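Long-range contacts in Sqt1 (Chaetomium thermophilum, PDB 4ZOY), which probably acts as a dedicated chaperone that captures a newly made ribosomal protein, likely Rpl10, with a WD40 beta-propeller: residues Q272-G277 / G318-S323; A22-Y27 / L95-P100. One frame throughout, in Å; residues are numbered along the deposited sequence.

Interaction 1: residues Q272-G277 / G318-S323; sequences QIKIVG and GTILAS
Between Ile275 and Ala322 the flat groups in play are peptide units: Ile275 N donates to Ala322 O at 3.0 Å from a position tilted 31° out of the carbonyl plane. At the far end Gly318 N reaches Gly277 O (2.9 Å) from above the carbonyl, 39° out of its plane, whereas Gly277 N meets Thr319 O almost head-on at 3.1 Å. Leu321 N completes the antiparallel pairing with a bond to Ile275 O. Leu321 is the extra residue of a beta bulge, since Ile275 pairs with Ala322 but Val276 with Ile320.

The face bearing Lys274 and Val276 also carries Ser323 and Ile320. A bend at chi2 (-75°) folds the lysine chain alongside Ser323, where NZ binds OG at 2.9 Å; the serine has two conformers, so this bond may be partial, but NZ also holds Arg245 O. Next to it Val276 CG2 meets Ile320 CD1 at 3.6 Å, the two side chains running at a slant to each other. On the reverse face Ile275 CG1 lies against Ala322 CB (3.9 Å).

These are the two outer strands of one four-stranded propeller blade. Strand 263-268 flanks 273-277 on its inner side; Val276 and Ile320 pack on strand 235-239 of the preceding blade, and Ile275 on strand 342-347 of the following one.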
# COMPACT_ATOMS: atom_id res chain seq x y z
N GLN A 272 -11.91 9.13 -11.27
CA GLN A 272 -10.97 10.11 -11.80
C GLN A 272 -9.54 9.84 -11.38
O GLN A 272 -9.28 9.44 -10.24
CB GLN A 272 -11.36 11.52 -11.39
CG GLN A 272 -12.66 12.00 -12.03
CD GLN A 272 -12.81 13.50 -11.94
OE1 GLN A 272 -12.12 14.25 -12.63
NE2 GLN A 272 -13.71 13.94 -11.07
N ILE A 273 -8.64 10.05 -12.32
CA ILE A 273 -7.21 9.96 -12.09
C ILE A 273 -6.57 11.22 -12.65
O ILE A 273 -6.92 11.67 -13.74
CB ILE A 273 -6.59 8.73 -12.77
CG1 ILE A 273 -7.22 7.45 -12.25
CG2 ILE A 273 -5.07 8.71 -12.55
CD1 ILE A 273 -6.95 6.25 -13.09
N LYS A 274 -5.64 11.81 -11.90
CA LYS A 274 -4.86 12.95 -12.40
C LYS A 274 -3.38 12.60 -12.38
O LYS A 274 -2.90 12.01 -11.41
CB LYS A 274 -5.10 14.20 -11.55
CG LYS A 274 -6.55 14.66 -11.45
CD LYS A 274 -6.98 15.33 -12.74
CE LYS A 274 -8.45 15.73 -12.70
NZ LYS A 274 -8.82 16.51 -13.93
N ILE A 275 -2.67 12.96 -13.45
CA ILE A 275 -1.23 12.77 -13.55
C ILE A 275 -0.56 14.14 -13.42
O ILE A 275 -0.86 15.05 -14.19
CB ILE A 275 -0.81 12.13 -14.90
CG1 ILE A 275 -1.65 10.87 -15.17
CG2 ILE A 275 0.68 11.80 -14.89
CD1 ILE A 275 -1.54 9.79 -14.08
N VAL A 276 0.35 14.27 -12.45
CA VAL A 276 0.98 15.55 -12.14
C VAL A 276 2.49 15.42 -12.20
O VAL A 276 3.06 14.43 -11.72
CB VAL A 276 0.56 16.07 -10.74
CG1 VAL A 276 1.26 17.38 -10.41
CG2 VAL A 276 -0.95 16.25 -10.67
N GLY A 277 3.16 16.40 -12.80
CA GLY A 277 4.61 16.35 -12.88
C GLY A 277 5.31 16.67 -11.56
O GLY A 277 4.84 17.48 -10.76
N GLY A 318 4.16 20.27 -11.02
CA GLY A 318 2.88 20.77 -10.56
C GLY A 318 1.86 20.98 -11.65
O GLY A 318 0.75 21.44 -11.38
N THR A 319 2.21 20.66 -12.89
CA THR A 319 1.23 20.79 -13.96
C THR A 319 0.53 19.46 -14.17
O THR A 319 1.09 18.38 -13.90
CB THR A 319 1.86 21.26 -15.28
OG1 THR A 319 2.71 20.24 -15.80
CG2 THR A 319 2.68 22.53 -15.06
N ILE A 320 -0.70 19.54 -14.64
CA ILE A 320 -1.49 18.36 -14.94
C ILE A 320 -1.13 17.86 -16.33
O ILE A 320 -1.38 18.56 -17.33
CB ILE A 320 -2.99 18.65 -14.88
CG1 ILE A 320 -3.36 19.38 -13.59
CG2 ILE A 320 -3.78 17.36 -15.05
CD1 ILE A 320 -3.05 18.63 -12.33
N LEU A 321 -0.62 16.67 -16.43
CA LEU A 321 -0.13 16.13 -17.67
C LEU A 321 -1.16 15.24 -18.36
O LEU A 321 -1.07 15.01 -19.51
CB LEU A 321 1.14 15.32 -17.41
CG LEU A 321 2.31 16.12 -16.81
CD1 LEU A 321 3.44 15.22 -16.37
CD2 LEU A 321 2.82 17.14 -17.80
N ALA A 322 -2.09 14.73 -17.58
CA ALA A 322 -3.17 13.91 -18.08
C ALA A 322 -4.25 13.78 -17.03
O ALA A 322 -3.99 13.97 -15.91
CB ALA A 322 -2.68 12.55 -18.50
N SER A 323 -5.49 13.65 -17.57
CA SER A 323 -6.64 13.41 -16.71
C SER A 323 -7.37 12.21 -17.27
O SER A 323 -7.53 12.09 -18.48
CB SER A 323 -7.56 14.62 -16.64
OG SER A 323 -6.94 15.72 -15.99

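Interaction 2: residues A22-Y27 / L95-P100; sequences AQHPLY and LTFTLP
The ring of Phe97 lies beneath the backbone and side chain of His24, with His24 CB almost exactly over its centre: 4.2 Å from the Phe97 centroid and 3° off the ring normal, a CH-pi contact. His24 CG stands anti to the backbone N (chi1 -166°), which carries the imidazole past the phenyl ring rather than onto it; the two planes meet obliquely at 52°, with centroids 5.3 Å apart. Ala22 O approaches the rim of the phenyl ring, 3.7 Å from Phe97 CE2. Crossing Phe97 at about a right angle, Pro25 sets its CD 3.8 Å from Phe97 CB and its CG 3.6 Å from Thr98 O. Ala22 CB fills the other end, 3.8 Å from Leu95 CB.

Here the inner strands of two neighbouring blades, 18-23 and 92-97, come together through side chains instead of direct sheet pairing. A water accepts from Phe97 N at 2.9 Å and gives a weak bond to Gln23 O, bridging the backbones. His24 ND1 accepts Leu26 N at 3.0 Å, in the ring plane, and Tyr27 N from well outside it. Because ND1 accepts these N-H groups, the imidazole is probably neutral, with its proton on NE2, and the turn helps to fix its orientation beside Phe97.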
# COMPACT_ATOMS: atom_id res chain seq x y z
N ALA A 22 2.04 -6.56 6.82
CA ALA A 22 3.37 -6.14 6.41
C ALA A 22 4.27 -7.35 6.29
O ALA A 22 4.06 -8.36 6.96
CB ALA A 22 3.93 -5.14 7.40
N GLN A 23 5.27 -7.23 5.43
CA GLN A 23 6.19 -8.32 5.13
C GLN A 23 7.61 -7.84 5.35
O GLN A 23 7.94 -6.71 5.00
CB GLN A 23 5.98 -8.79 3.70
CG GLN A 23 6.80 -10.00 3.30
CD GLN A 23 6.33 -10.55 1.98
OE1 GLN A 23 6.01 -9.79 1.07
NE2 GLN A 23 6.23 -11.87 1.88
N HIS A 24 8.44 -8.68 5.95
CA HIS A 24 9.83 -8.32 6.17
C HIS A 24 10.55 -8.18 4.83
O HIS A 24 10.39 -9.03 3.95
CB HIS A 24 10.50 -9.37 7.05
CG HIS A 24 11.82 -8.95 7.62
ND1 HIS A 24 12.96 -8.84 6.85
CD2 HIS A 24 12.19 -8.64 8.88
CE1 HIS A 24 13.97 -8.46 7.62
NE2 HIS A 24 13.53 -8.34 8.86
N PRO A 25 11.34 -7.11 4.64
CA PRO A 25 11.92 -6.88 3.31
C PRO A 25 13.02 -7.87 2.92
O PRO A 25 13.30 -8.00 1.72
CB PRO A 25 12.50 -5.46 3.42
CG PRO A 25 12.73 -5.24 4.86
CD PRO A 25 11.60 -5.98 5.55
N LEU A 26 13.62 -8.54 3.89
CA LEU A 26 14.68 -9.51 3.60
C LEU A 26 14.18 -10.95 3.70
O LEU A 26 14.69 -11.84 3.02
CB LEU A 26 15.85 -9.33 4.56
CG LEU A 26 16.50 -7.96 4.63
CD1 LEU A 26 17.68 -7.99 5.58
CD2 LEU A 26 16.92 -7.49 3.24
N TYR A 27 13.19 -11.17 4.56
CA TYR A 27 12.71 -12.52 4.85
C TYR A 27 11.21 -12.60 4.61
O TYR A 27 10.41 -12.30 5.51
CB TYR A 27 13.06 -12.89 6.29
CG TYR A 27 14.50 -12.59 6.63
CD1 TYR A 27 15.54 -13.27 5.99
CD2 TYR A 27 14.83 -11.63 7.58
CE1 TYR A 27 16.86 -13.00 6.29
CE2 TYR A 27 16.16 -11.35 7.88
CZ TYR A 27 17.16 -12.04 7.23
OH TYR A 27 18.48 -11.77 7.52
N LEU A 95 0.51 -1.46 9.33
CA LEU A 95 1.71 -2.17 9.76
C LEU A 95 2.82 -1.95 8.77
O LEU A 95 2.57 -1.94 7.56
CB LEU A 95 1.47 -3.67 9.86
CG LEU A 95 0.62 -4.14 11.04
CD1 LEU A 95 0.12 -5.54 10.72
CD2 LEU A 95 1.44 -4.13 12.32
N THR A 96 4.04 -1.82 9.26
CA THR A 96 5.16 -1.86 8.34
C THR A 96 6.44 -2.36 9.02
O THR A 96 6.67 -2.10 10.21
CB THR A 96 5.41 -0.48 7.70
OG1 THR A 96 6.32 -0.61 6.60
CG2 THR A 96 5.96 0.47 8.71
N PHE A 97 7.21 -3.13 8.28
CA PHE A 97 8.61 -3.36 8.60
C PHE A 97 9.39 -2.23 7.97
O PHE A 97 9.09 -1.83 6.84
CB PHE A 97 9.11 -4.71 8.08
CG PHE A 97 8.59 -5.89 8.85
CD1 PHE A 97 9.23 -6.34 9.99
CD2 PHE A 97 7.47 -6.58 8.41
CE1 PHE A 97 8.76 -7.44 10.70
CE2 PHE A 97 6.98 -7.68 9.11
CZ PHE A 97 7.63 -8.11 10.25
N THR A 98 10.40 -1.71 8.65
CA THR A 98 11.16 -0.62 8.05
C THR A 98 12.11 -1.09 6.96
O THR A 98 12.50 -2.25 6.89
CB THR A 98 11.96 0.16 9.12
OG1 THR A 98 12.76 -0.76 9.89
CG2 THR A 98 11.02 0.93 10.03
N LEU A 99 12.44 -0.16 6.07
CA LEU A 99 13.48 -0.35 5.06
C LEU A 99 14.79 0.20 5.62
O LEU A 99 14.76 1.12 6.44
CB LEU A 99 13.09 0.36 3.76
CG LEU A 99 11.86 -0.21 3.04
CD1 LEU A 99 11.46 0.71 1.89
CD2 LEU A 99 12.14 -1.63 2.52
N PRO A 100 15.93 -0.35 5.19
CA PRO A 100 16.09 -1.39 4.16
C PRO A 100 16.03 -2.83 4.63
O PRO A 100 15.90 -3.71 3.78
CB PRO A 100 17.49 -1.09 3.61
CG PRO A 100 18.22 -0.59 4.80
CD PRO A 100 17.22 0.26 5.54
O HOH W 1 6.65 -3.54 5.46

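In the fold
Eight four-stranded antiparallel sheets make up the propeller, and the two contacts represent its two levels of construction. Interaction 1 holds the two outer strands of a single blade together, whereas interaction 2 joins the inner strands of consecutive blades. Their radial positions differ accordingly: interaction 1 is centred about 21 Å from the centre of the chain, interaction 2 about 12 Å. They lie on opposite sides of that centre, with their own centres about 31 Å apart and nearest atoms about 21 Å apart, so they do not touch. Strand 9-11 closes the ring by completing the blade of the C-terminal strands 457-461, 468-473 and 478-482, and Gln23 of interaction 2 reaches this blade through a hydrogen bond to Gly463 N.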